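Local coordinates for protein cellulase IBT99 (Metagenomes, PDB 6WBT) that probably hydrolyses 6-phospho-alpha-glucosides as a family 4 glycoside hydrolase, and binds NAD, a manganese ion and glucose 6-phosphate, at residues A[185-188]-A[189-193]. Sequence-based numbering, arbitrary orientation.
Sequences LDCK and LEDIE
K188 and D191 meet in a local 3-10 turn that joins the end of helix 173-184 to strand 192-197, on the surface of this family 4 glycosidase. The connection illustrates how a helix can pass into a strand within a few residues. The helix closes first, in a Schellman motif: D186, with positive phi, is its C-prime residue, and the N atoms of C187 and D186 turn back to carbonyls of the last turn of helix 173-184. The chain then curls through the 3-10 segment 189-191, where the N of D191 donates to the O of K188 at 2.9 Å. This bond is bent, 140° at the hydrogen. A second turn bond, from the N of I192 to the O of L189, follows at 3.2 Å and brings the chain to its strand. On the outer side the side chains of K188 and D191 run side by side, with the carboxylate OD2 of D191 3.6 Å from the CB of K188. The lysine chain, bent at chi2 and chi4, leads away from the aspartate, and its NZ ends 6.9 Å from the OD2 of D191, too far for an ion pair. The OE1 of E190 lies 3.7 Å from the same K188 CB. On the buried side of the loop, C187 is tied by a disulfide to C210 on strand 202-210, the partner of strand 192-197, so the loop just before the turn is covalently tied to the sheet that the chain then enters. With its SG anti to the backbone N (chi1 180°), C187 places the sulfur 3.9 Å from the CB of D191. I192 adds an apolar contact: its terminal CD1 sits 4.1 Å from the SG of C187 and 4.3 Å from the CD1 of L185.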
# COMPACT_ATOMS: atom_id res chain seq x y z
N LEU A 185 6.94 -10.92 -38.53
CA LEU A 185 8.11 -11.76 -38.29
C LEU A 185 8.11 -13.03 -39.11
O LEU A 185 9.06 -13.81 -39.02
CB LEU A 185 8.18 -12.12 -36.80
CG LEU A 185 8.10 -10.96 -35.82
CD1 LEU A 185 7.62 -11.45 -34.47
CD2 LEU A 185 9.45 -10.26 -35.69
N ASP A 186 7.07 -13.26 -39.92
CA ASP A 186 6.87 -14.54 -40.61
C ASP A 186 6.90 -15.69 -39.61
O ASP A 186 7.46 -16.76 -39.87
CB ASP A 186 7.89 -14.72 -41.74
CG ASP A 186 7.49 -15.80 -42.72
OD1 ASP A 186 8.34 -16.65 -43.06
OD2 ASP A 186 6.31 -15.80 -43.15
N CYS A 187 6.31 -15.45 -38.45
CA CYS A 187 6.22 -16.41 -37.36
C CYS A 187 4.80 -16.93 -37.25
O CYS A 187 3.83 -16.21 -37.52
CB CYS A 187 6.64 -15.76 -36.03
SG CYS A 187 6.59 -16.83 -34.57
N LYS A 188 4.67 -18.19 -36.85
CA LYS A 188 3.36 -18.80 -36.66
C LYS A 188 2.73 -18.30 -35.36
O LYS A 188 3.41 -18.14 -34.35
CB LYS A 188 3.48 -20.32 -36.65
CG LYS A 188 4.14 -20.87 -37.91
CD LYS A 188 3.39 -20.43 -39.16
CE LYS A 188 4.23 -20.59 -40.42
NZ LYS A 188 4.92 -19.33 -40.81
N LEU A 189 1.41 -18.06 -35.41
CA LEU A 189 0.72 -17.48 -34.26
C LEU A 189 0.78 -18.39 -33.04
O LEU A 189 0.74 -17.91 -31.90
CB LEU A 189 -0.73 -17.17 -34.62
CG LEU A 189 -1.57 -16.44 -33.57
CD1 LEU A 189 -0.98 -15.08 -33.26
CD2 LEU A 189 -3.02 -16.31 -34.03
N GLU A 190 0.87 -19.71 -33.25
CA GLU A 190 1.01 -20.62 -32.12
C GLU A 190 2.30 -20.36 -31.35
O GLU A 190 2.34 -20.54 -30.13
CB GLU A 190 0.98 -22.07 -32.61
CG GLU A 190 -0.31 -22.49 -33.30
CD GLU A 190 -0.28 -22.26 -34.80
OE1 GLU A 190 0.13 -21.16 -35.23
OE2 GLU A 190 -0.64 -23.19 -35.55
N ASP A 191 3.35 -19.91 -32.04
CA ASP A 191 4.65 -19.71 -31.40
C ASP A 191 4.79 -18.34 -30.76
O ASP A 191 5.85 -18.04 -30.20
CB ASP A 191 5.77 -19.92 -32.42
CG ASP A 191 5.65 -21.23 -33.17
OD1 ASP A 191 5.12 -22.20 -32.59
OD2 ASP A 191 6.08 -21.29 -34.34
N ILE A 192 3.76 -17.50 -30.83
CA ILE A 192 3.84 -16.14 -30.31
C ILE A 192 3.36 -16.13 -28.86
O ILE A 192 2.52 -16.94 -28.45
CB ILE A 192 3.04 -15.16 -31.19
CG1 ILE A 192 3.77 -13.82 -31.31
CG2 ILE A 192 1.64 -14.94 -30.65
CD1 ILE A 192 5.10 -13.90 -32.05
N GLU A 193 3.93 -15.22 -28.08
CA GLU A 193 3.56 -15.03 -26.68
C GLU A 193 4.17 -13.71 -26.22
O GLU A 193 5.34 -13.44 -26.49
CB GLU A 193 4.04 -16.19 -25.81
CG GLU A 193 3.94 -15.92 -24.31
CD GLU A 193 4.18 -17.15 -23.47
OE1 GLU A 193 3.56 -18.20 -23.74
OE2 GLU A 193 4.99 -17.07 -22.51